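Long-range contacts in CurH (Lyngbya majuscula, PDB 3KG7), which probably catalyses the removal of water from a beta-hydroxyacyl intermediate, as the dehydratase domain of one module in the curacin polyketide synthase: residues P36-R42 against L162-L168; E179-I185 against A207-P213. One frame throughout, in Å; residues are numbered along the deposited sequence.

Interaction 1: P36-R42 against L162-L168; sequences PWIGDHR and LVYGPML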
ATOM      1  N   PRO C  36      -1.915  13.273  20.249  1.00 81.47           N
ATOM      2  CA  PRO C  36      -1.669  13.596  21.646  1.00 79.64           C
ATOM      3  C   PRO C  36      -2.638  12.944  22.620  1.00 80.70           C
ATOM      4  O   PRO C  36      -2.298  12.784  23.790  1.00 81.22           O
ATOM      5  CB  PRO C  36      -1.828  15.119  21.691  1.00 78.81           C
ATOM      6  CG  PRO C  36      -2.560  15.472  20.466  1.00 78.34           C
ATOM      7  CD  PRO C  36      -2.086  14.494  19.448  1.00 80.01           C
ATOM      8  N   TRP C  37      -3.824  12.572  22.147  1.00 79.96           N
ATOM      9  CA  TRP C  37      -4.854  11.996  23.023  1.00 80.81           C
ATOM     10  C   TRP C  37      -4.417  10.706  23.703  1.00 80.93           C
ATOM     11  O   TRP C  37      -4.835  10.429  24.822  1.00 81.31           O
ATOM     12  CB  TRP C  37      -6.176  11.781  22.279  1.00 81.19           C
ATOM     13  CG  TRP C  37      -6.119  10.833  21.109  1.00 81.09           C
ATOM     14  CD1 TRP C  37      -5.811  11.147  19.814  1.00 82.03           C
ATOM     15  CD2 TRP C  37      -6.401   9.428  21.126  1.00 81.39           C
ATOM     16  NE1 TRP C  37      -5.873  10.020  19.026  1.00 82.65           N
ATOM     17  CE2 TRP C  37      -6.238   8.953  19.806  1.00 82.02           C
ATOM     18  CE3 TRP C  37      -6.773   8.521  22.131  1.00 82.45           C
ATOM     19  CZ2 TRP C  37      -6.437   7.611  19.461  1.00 81.48           C
ATOM     20  CZ3 TRP C  37      -6.967   7.183  21.787  1.00 81.91           C
ATOM     21  CH2 TRP C  37      -6.802   6.745  20.458  1.00 80.91           C
ATOM     22  N   ILE C  38      -3.573   9.925  23.034  1.00 80.23           N
ATOM     23  CA  ILE C  38      -3.109   8.657  23.604  1.00 79.40           C
ATOM     24  C   ILE C  38      -2.406   8.901  24.933  1.00 80.83           C
ATOM     25  O   ILE C  38      -2.551   8.123  25.873  1.00 82.72           O
ATOM     26  CB  ILE C  38      -2.185   7.882  22.653  1.00 77.96           C
ATOM     27  CG1 ILE C  38      -2.870   7.695  21.301  1.00 78.04           C
ATOM     28  CG2 ILE C  38      -1.791   6.531  23.260  1.00 75.59           C
ATOM     29  CD1 ILE C  38      -1.944   7.240  20.225  1.00 78.70           C
ATOM     30  N   GLY C  39      -1.669  10.003  25.016  1.00 79.65           N
ATOM     31  CA  GLY C  39      -0.990  10.390  26.241  1.00 78.10           C
ATOM     32  C   GLY C  39      -1.916  10.605  27.417  1.00 79.75           C
ATOM     33  O   GLY C  39      -1.471  10.629  28.561  1.00 80.32           O
ATOM     34  N   ASP C  40      -3.208  10.764  27.142  1.00 81.55           N
ATOM     35  CA  ASP C  40      -4.201  10.918  28.203  1.00 82.54           C
ATOM     36  C   ASP C  40      -5.039   9.650  28.447  1.00 83.05           C
ATOM     37  O   ASP C  40      -5.984   9.669  29.242  1.00 83.84           O
ATOM     38  CB  ASP C  40      -5.068  12.162  27.967  1.00 85.07           C
ATOM     39  CG  ASP C  40      -4.367  13.461  28.388  1.00 87.10           C
ATOM     40  OD1 ASP C  40      -3.499  13.441  29.297  1.00 86.63           O
ATOM     41  OD2 ASP C  40      -4.695  14.515  27.803  1.00 88.73           O
ATOM     42  N   HIS C  41      -4.693   8.558  27.762  1.00 82.89           N
ATOM     43  CA  HIS C  41      -5.233   7.229  28.087  1.00 83.27           C
ATOM     44  C   HIS C  41      -4.115   6.353  28.658  1.00 83.92           C
ATOM     45  O   HIS C  41      -3.459   5.601  27.930  1.00 84.88           O
ATOM     46  CB  HIS C  41      -5.892   6.556  26.871  1.00 85.33           C
ATOM     47  CG  HIS C  41      -6.509   5.229  27.189  1.00 88.11           C
ATOM     48  ND1 HIS C  41      -5.851   4.034  26.990  1.00 89.64           N
ATOM     49  CD2 HIS C  41      -7.713   4.910  27.723  1.00 88.94           C
ATOM     50  CE1 HIS C  41      -6.626   3.035  27.376  1.00 88.87           C
ATOM     51  NE2 HIS C  41      -7.763   3.540  27.822  1.00 89.39           N
ATOM     52  N   ARG C  42      -3.905   6.461  29.965  1.00 84.12           N
ATOM     53  CA  ARG C  42      -2.743   5.856  30.601  1.00 84.58           C
ATOM     54  C   ARG C  42      -3.102   4.608  31.402  1.00 83.31           C
ATOM     55  O   ARG C  42      -3.857   4.675  32.386  1.00 83.77           O
ATOM     56  CB  ARG C  42      -2.023   6.890  31.484  1.00 85.98           C
ATOM     57  CG  ARG C  42      -1.670   8.201  30.767  1.00 86.99           C
ATOM     58  CD  ARG C  42      -0.858   9.165  31.643  1.00 88.25           C
ATOM     59  NE  ARG C  42       0.555   8.781  31.737  1.00 91.59           N
ATOM     60  CZ  ARG C  42       1.500   9.098  30.849  1.00 92.24           C
ATOM     61  NH1 ARG C  42       1.215   9.814  29.768  1.00 93.57           N
ATOM     62  NH2 ARG C  42       2.745   8.687  31.037  1.00 92.45           N
ATOM     63  N   LEU C 162      -5.778   2.555  35.823  1.00 85.90           N
ATOM     64  CA  LEU C 162      -6.280   3.301  34.666  1.00 84.19           C
ATOM     65  C   LEU C 162      -6.511   4.763  35.044  1.00 84.31           C
ATOM     66  O   LEU C 162      -7.142   5.050  36.067  1.00 86.56           O
ATOM     67  CB  LEU C 162      -7.575   2.673  34.130  1.00 83.31           C
ATOM     68  CG  LEU C 162      -8.409   3.382  33.036  1.00 85.83           C
ATOM     69  CD1 LEU C 162      -7.638   3.599  31.710  1.00 84.93           C
ATOM     70  CD2 LEU C 162      -9.729   2.637  32.757  1.00 84.01           C
ATOM     71  N   VAL C 163      -5.976   5.683  34.240  1.00 83.11           N
ATOM     72  CA  VAL C 163      -6.193   7.117  34.458  1.00 81.79           C
ATOM     73  C   VAL C 163      -6.534   7.809  33.146  1.00 82.43           C
ATOM     74  O   VAL C 163      -5.796   7.706  32.161  1.00 83.14           O
ATOM     75  CB  VAL C 163      -4.976   7.836  35.132  1.00 81.56           C
ATOM     76  CG1 VAL C 163      -5.321   9.288  35.479  1.00 80.15           C
ATOM     77  CG2 VAL C 163      -4.515   7.108  36.390  1.00 80.22           C
ATOM     78  N   TYR C 164      -7.664   8.510  33.152  1.00 82.49           N
ATOM     79  CA  TYR C 164      -8.142   9.254  31.995  1.00 81.64           C
ATOM     80  C   TYR C 164      -7.729  10.721  32.110  1.00 80.77           C
ATOM     81  O   TYR C 164      -8.205  11.434  32.988  1.00 80.80           O
ATOM     82  CB  TYR C 164      -9.672   9.152  31.881  1.00 84.80           C
ATOM     83  CG  TYR C 164     -10.235   7.782  31.527  1.00 85.63           C
ATOM     84  CD1 TYR C 164     -10.991   7.058  32.453  1.00 87.04           C
ATOM     85  CD2 TYR C 164     -10.044   7.224  30.262  1.00 87.23           C
ATOM     86  CE1 TYR C 164     -11.529   5.806  32.134  1.00 86.84           C
ATOM     87  CE2 TYR C 164     -10.581   5.967  29.929  1.00 87.36           C
ATOM     88  CZ  TYR C 164     -11.320   5.271  30.874  1.00 86.95           C
ATOM     89  OH  TYR C 164     -11.850   4.038  30.564  1.00 87.69           O
ATOM     90  N   GLY C 165      -6.839  11.163  31.227  1.00 80.30           N
ATOM     91  CA  GLY C 165      -6.435  12.565  31.173  1.00 79.69           C
ATOM     92  C   GLY C 165      -7.461  13.446  30.470  1.00 79.86           C
ATOM     93  O   GLY C 165      -8.455  12.938  29.938  1.00 79.53           O
ATOM     94  N   PRO C 166      -7.223  14.774  30.458  1.00 80.01           N
ATOM     95  CA  PRO C 166      -8.103  15.815  29.906  1.00 80.85           C
ATOM     96  C   PRO C 166      -8.761  15.486  28.560  1.00 82.21           C
ATOM     97  O   PRO C 166      -9.924  15.847  28.332  1.00 80.95           O
ATOM     98  CB  PRO C 166      -7.153  17.007  29.743  1.00 80.57           C
ATOM     99  CG  PRO C 166      -6.198  16.851  30.847  1.00 79.21           C
ATOM    100  CD  PRO C 166      -5.992  15.362  31.021  1.00 79.32           C
HETATM  101  N   MSE C 167      -8.017  14.810  27.688  1.00 84.22           N
HETATM  102  CA  MSE C 167      -8.470  14.502  26.338  1.00 88.36           C
HETATM  103  C   MSE C 167      -9.311  13.229  26.270  1.00 86.31           C
HETATM  104  O   MSE C 167      -9.804  12.860  25.194  1.00 84.26           O
HETATM  105  CB  MSE C 167      -7.268  14.409  25.409  1.00 90.39           C
HETATM  106  CG  MSE C 167      -7.000  15.683  24.658  1.00 93.90           C
HETATM  107 SE   MSE C 167      -5.242  15.686  23.812  1.00102.20          SE
HETATM  108  CE  MSE C 167      -4.345  17.035  24.911  1.00 95.30           C
ATOM    109  N   LEU C 168      -9.463  12.572  27.420  1.00 85.19           N
ATOM    110  CA  LEU C 168     -10.258  11.350  27.543  1.00 83.29           C
ATOM    111  C   LEU C 168     -11.477  11.556  28.443  1.00 83.84           C
ATOM    112  O   LEU C 168     -12.347  10.686  28.538  1.00 83.45           O
ATOM    113  CB  LEU C 168      -9.398  10.201  28.090  1.00 81.89           C
ATOM    114  CG  LEU C 168      -8.668   9.202  27.174  1.00 80.34           C
ATOM    115  CD1 LEU C 168      -9.627   8.243  26.488  1.00 78.42           C
ATOM    116  CD2 LEU C 168      -7.777   9.879  26.158  1.00 79.06           C
TER
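Asp40 grips the turn Gly165-Leu168 with both its backbone and its side chain. Its carbonyl O takes the N-H of Gly165 at 2.6 Å, on a lone pair in the carbonyl plane and almost straight at the hydrogen (166°). Its carboxylate OD2 receives a weak bond from Met167 N at 3.3 Å, while CB lies against Gly165 CA and the oxygens rest on CD of the Pro166 ring, which crosses the side chain at about a right angle. CG stands anti to the carbonyl carbon (chi1 -79°), which turns the carboxylate into the bend. With an alanine in place of Asp40 the carboxylate is gone, which is likely to leave Met167 N without this acceptor and to open a gap beside the Pro166 ring. Farther along, Arg42 and Val163 form an antiparallel hydrogen-bonded pair, Arg42 N to Val163 O at 3.2 Å and Val163 N to Arg42 O at 3.0 Å. Between lies the non-hydrogen-bonded pair His41-Tyr164, whose side chains run side by side; Tyr164 CE2 meets the edge of the imidazole at His41 CD2, 3.8 Å away, with the ring planes at 53°. Leu168 packs its CG on His41 CB and lays CD2 at the edge of the Trp37 indole, and the selenium of Met167 reaches Trp37 CA and Pro36 CB. In the second shell, His41 ND1 bonds Val48 O, and the Arg42 guanidinium, bonded in its own plane to Gly39 O through NH1, meets Asp45 in a salt bridge. His41 also touches Asp206, consistent with the histidine-aspartate pair of double-hotdog dehydratases. Strand 41-43 runs between strands 46-47 and 162-164, and helix 202-207 packs against Trp37, His41 and Leu168.

Interaction 2: E179-I185 against A207-P213; sequences ETSLLEI and ACTRLTP
Ala207 O receives the N-H of Arg210 at 3.3 Å, closing a type I beta turn, and two methyl groups of strand 181-186 lie beside the same oxygen, Leu183 CD1 and Ile185 CD1. Between the two segments the one hydrogen bond is weak, Ser181 OG to Leu211 O at 3.5 Å; OG sits between the backbone N and the carbonyl carbon (chi1 72°), from where it also touches CD of Pro213. Most of the contact is apolar. Leu183 and Leu211 meet with their side chains at a slant, Leu183 CD1 lying 3.7 Å from Leu211 CB and Leu183 CD2 the same distance from Leu211 CD2. With CG anti to the backbone N (chi1 -176°), Leu211 also brings that CD2 methyl to 3.8 Å from Ser181 CB. In the hotdog fold an antiparallel sheet wraps a helix, and here the loop leaving helix 202-207 covers the row of alternate residues Ser181, Leu183 and Ile185. Ile185 closes one end of the row: its CD1 lies 4.0 Å from Ala207 CB and 4.1 Å from Cys208 SG. At the other end the Pro213 ring comes against the backbone of Glu179, its CG by the carbonyl O. Strand 181-186 is itself fixed between strands 243-255 and 171-176, through backbone bonds of Leu183 with Ala246 and of Leu182 with Trp175, while Tyr263 OH and Tyr157 OH bond the carbonyl oxygens of Thr209 and Arg210.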
ATOM      1  N   GLU C 179     -29.918  -2.583  38.515  1.00 95.66           N
ATOM      2  CA  GLU C 179     -29.919  -3.398  37.305  1.00 95.25           C
ATOM      3  C   GLU C 179     -29.385  -2.672  36.066  1.00 93.85           C
ATOM      4  O   GLU C 179     -28.919  -3.316  35.124  1.00 93.91           O
ATOM      5  CB  GLU C 179     -31.322  -3.951  37.038  1.00 95.72           C
ATOM      6  CG  GLU C 179     -31.787  -4.948  38.091  1.00 97.83           C
ATOM      7  CD  GLU C 179     -33.121  -5.603  37.754  1.00 98.61           C
ATOM      8  OE1 GLU C 179     -34.048  -5.539  38.592  1.00 98.22           O
ATOM      9  OE2 GLU C 179     -33.244  -6.186  36.653  1.00100.13           O
ATOM     10  N   THR C 180     -29.448  -1.339  36.069  1.00 92.51           N
ATOM     11  CA  THR C 180     -29.062  -0.537  34.899  1.00 91.02           C
ATOM     12  C   THR C 180     -28.013   0.543  35.208  1.00 90.09           C
ATOM     13  O   THR C 180     -27.809   0.906  36.371  1.00 89.89           O
ATOM     14  CB  THR C 180     -30.297   0.130  34.219  1.00 91.33           C
ATOM     15  OG1 THR C 180     -31.000   0.943  35.168  1.00 91.60           O
ATOM     16  CG2 THR C 180     -31.250  -0.917  33.651  1.00 91.13           C
ATOM     17  N   SER C 181     -27.352   1.040  34.159  1.00 88.56           N
ATOM     18  CA  SER C 181     -26.424   2.172  34.266  1.00 86.51           C
ATOM     19  C   SER C 181     -26.566   3.109  33.073  1.00 85.69           C
ATOM     20  O   SER C 181     -26.930   2.674  31.979  1.00 86.59           O
ATOM     21  CB  SER C 181     -24.973   1.692  34.385  1.00 86.42           C
ATOM     22  OG  SER C 181     -24.488   1.160  33.162  1.00 86.94           O
ATOM     23  N   LEU C 182     -26.270   4.391  33.281  1.00 84.67           N
ATOM     24  CA  LEU C 182     -26.322   5.380  32.197  1.00 83.55           C
ATOM     25  C   LEU C 182     -25.200   6.419  32.269  1.00 83.56           C
ATOM     26  O   LEU C 182     -24.961   7.010  33.326  1.00 84.40           O
ATOM     27  CB  LEU C 182     -27.685   6.084  32.176  1.00 82.85           C
ATOM     28  CG  LEU C 182     -27.996   7.048  31.021  1.00 82.29           C
ATOM     29  CD1 LEU C 182     -28.306   6.301  29.726  1.00 81.62           C
ATOM     30  CD2 LEU C 182     -29.151   7.966  31.396  1.00 82.26           C
ATOM     31  N   LEU C 183     -24.531   6.639  31.138  1.00 83.23           N
ATOM     32  CA  LEU C 183     -23.484   7.659  31.016  1.00 82.93           C
ATOM     33  C   LEU C 183     -23.885   8.756  30.029  1.00 83.03           C
ATOM     34  O   LEU C 183     -24.316   8.466  28.910  1.00 81.42           O
ATOM     35  CB  LEU C 183     -22.162   7.034  30.548  1.00 82.49           C
ATOM     36  CG  LEU C 183     -21.359   6.119  31.478  1.00 82.57           C
ATOM     37  CD1 LEU C 183     -20.280   5.365  30.712  1.00 80.70           C
ATOM     38  CD2 LEU C 183     -20.740   6.904  32.616  1.00 82.47           C
ATOM     39  N   GLU C 184     -23.741  10.012  30.445  1.00 83.40           N
ATOM     40  CA  GLU C 184     -23.902  11.146  29.536  1.00 84.25           C
ATOM     41  C   GLU C 184     -22.531  11.524  28.983  1.00 85.23           C
ATOM     42  O   GLU C 184     -21.624  11.877  29.743  1.00 86.23           O
ATOM     43  CB  GLU C 184     -24.555  12.335  30.249  1.00 83.87           C
ATOM     44  CG  GLU C 184     -24.817  13.549  29.357  1.00 83.95           C
ATOM     45  CD  GLU C 184     -25.544  14.675  30.080  1.00 84.71           C
ATOM     46  OE1 GLU C 184     -26.661  14.439  30.594  1.00 85.36           O
ATOM     47  OE2 GLU C 184     -24.999  15.801  30.126  1.00 85.12           O
ATOM     48  N   ILE C 185     -22.389  11.446  27.662  1.00 84.13           N
ATOM     49  CA  ILE C 185     -21.090  11.589  27.013  1.00 83.65           C
ATOM     50  C   ILE C 185     -21.062  12.768  26.043  1.00 84.33           C
ATOM     51  O   ILE C 185     -21.986  12.942  25.247  1.00 85.17           O
ATOM     52  CB  ILE C 185     -20.690  10.278  26.305  1.00 83.63           C
ATOM     53  CG1 ILE C 185     -20.452   9.181  27.346  1.00 84.12           C
ATOM     54  CG2 ILE C 185     -19.449  10.468  25.455  1.00 83.77           C
ATOM     55  CD1 ILE C 185     -20.612   7.777  26.805  1.00 86.00           C
ATOM     56  N   ALA C 207     -15.435   5.812  25.900  1.00 80.31           N
ATOM     57  CA  ALA C 207     -16.262   6.336  26.978  1.00 78.44           C
ATOM     58  C   ALA C 207     -17.518   5.507  27.213  1.00 80.05           C
ATOM     59  O   ALA C 207     -18.003   5.401  28.337  1.00 82.27           O
ATOM     60  CB  ALA C 207     -16.630   7.761  26.695  1.00 77.19           C
ATOM     61  N   CYS C 208     -18.044   4.912  26.152  1.00 80.16           N
ATOM     62  CA  CYS C 208     -19.258   4.099  26.247  1.00 80.84           C
ATOM     63  C   CYS C 208     -19.096   2.876  27.144  1.00 81.31           C
ATOM     64  O   CYS C 208     -20.086   2.316  27.636  1.00 81.77           O
ATOM     65  CB  CYS C 208     -19.685   3.652  24.849  1.00 80.08           C
ATOM     66  SG  CYS C 208     -20.118   5.038  23.801  1.00 83.28           S
ATOM     67  N   THR C 209     -17.844   2.476  27.352  1.00 80.32           N
ATOM     68  CA  THR C 209     -17.536   1.199  27.958  1.00 80.30           C
ATOM     69  C   THR C 209     -17.176   1.362  29.425  1.00 81.04           C
ATOM     70  O   THR C 209     -16.845   0.383  30.104  1.00 83.45           O
ATOM     71  CB  THR C 209     -16.368   0.529  27.225  1.00 80.04           C
ATOM     72  OG1 THR C 209     -15.157   1.220  27.537  1.00 81.63           O
ATOM     73  CG2 THR C 209     -16.588   0.552  25.717  1.00 79.66           C
ATOM     74  N   ARG C 210     -17.269   2.599  29.914  1.00 80.02           N
ATOM     75  CA  ARG C 210     -16.738   2.959  31.230  1.00 79.77           C
ATOM     76  C   ARG C 210     -17.633   2.650  32.437  1.00 81.28           C
ATOM     77  O   ARG C 210     -17.201   2.824  33.575  1.00 83.93           O
ATOM     78  CB  ARG C 210     -16.327   4.434  31.250  1.00 77.19           C
ATOM     79  CG  ARG C 210     -15.075   4.733  30.462  1.00 75.94           C
ATOM     80  CD  ARG C 210     -14.793   6.219  30.405  1.00 76.07           C
ATOM     81  NE  ARG C 210     -13.814   6.534  29.362  1.00 77.70           N
ATOM     82  CZ  ARG C 210     -13.409   7.764  29.041  1.00 77.57           C
ATOM     83  NH1 ARG C 210     -13.886   8.827  29.677  1.00 77.41           N
ATOM     84  NH2 ARG C 210     -12.526   7.935  28.070  1.00 76.24           N
ATOM     85  N   LEU C 211     -18.869   2.201  32.206  1.00 81.15           N
ATOM     86  CA  LEU C 211     -19.789   1.946  33.324  1.00 80.38           C
ATOM     87  C   LEU C 211     -20.729   0.759  33.125  1.00 83.14           C
ATOM     88  O   LEU C 211     -21.248   0.516  32.027  1.00 83.68           O
ATOM     89  CB  LEU C 211     -20.592   3.206  33.682  1.00 78.74           C
ATOM     90  CG  LEU C 211     -21.547   3.190  34.886  1.00 77.92           C
ATOM     91  CD1 LEU C 211     -20.815   2.978  36.209  1.00 75.44           C
ATOM     92  CD2 LEU C 211     -22.367   4.467  34.939  1.00 77.39           C
ATOM     93  N   THR C 212     -20.942   0.043  34.225  1.00 86.25           N
ATOM     94  CA  THR C 212     -21.814  -1.113  34.293  1.00 88.04           C
ATOM     95  C   THR C 212     -22.530  -0.991  35.634  1.00 89.24           C
ATOM     96  O   THR C 212     -21.946  -0.448  36.575  1.00 90.12           O
ATOM     97  CB  THR C 212     -20.990  -2.420  34.287  1.00 89.65           C
ATOM     98  OG1 THR C 212     -19.768  -2.229  33.561  1.00 90.64           O
ATOM     99  CG2 THR C 212     -21.772  -3.551  33.648  1.00 92.11           C
ATOM    100  N   PRO C 213     -23.796  -1.471  35.732  1.00 90.20           N
ATOM    101  CA  PRO C 213     -24.542  -1.527  37.004  1.00 90.10           C
ATOM    102  C   PRO C 213     -23.710  -1.967  38.220  1.00 91.16           C
ATOM    103  O   PRO C 213     -23.975  -1.533  39.349  1.00 90.06           O
ATOM    104  CB  PRO C 213     -25.628  -2.566  36.718  1.00 89.29           C
ATOM    105  CG  PRO C 213     -25.887  -2.440  35.269  1.00 88.02           C
ATOM    106  CD  PRO C 213     -24.618  -1.969  34.609  1.00 89.44           C
TER

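In the fold
From the N terminus, the chain lays down 36-42 early and meets it again at 162-168, so interaction 1 closes a loop of 119 residues that includes helix 52-62 and strands 66-73 to 117-124, and ties the first hotdog half to the second. Interaction 2 opens afterwards and closes a loop of 21 residues that holds most of helix 202-207, wholly within the second half. The two are in series, neither nested nor crossed, with centres about 19 Å apart. Arg210 bridges them: its NH1 probably bonds Leu168 O at 2.7 Å, and its guanidinium makes a cation-pi contact with the ring of Tyr164.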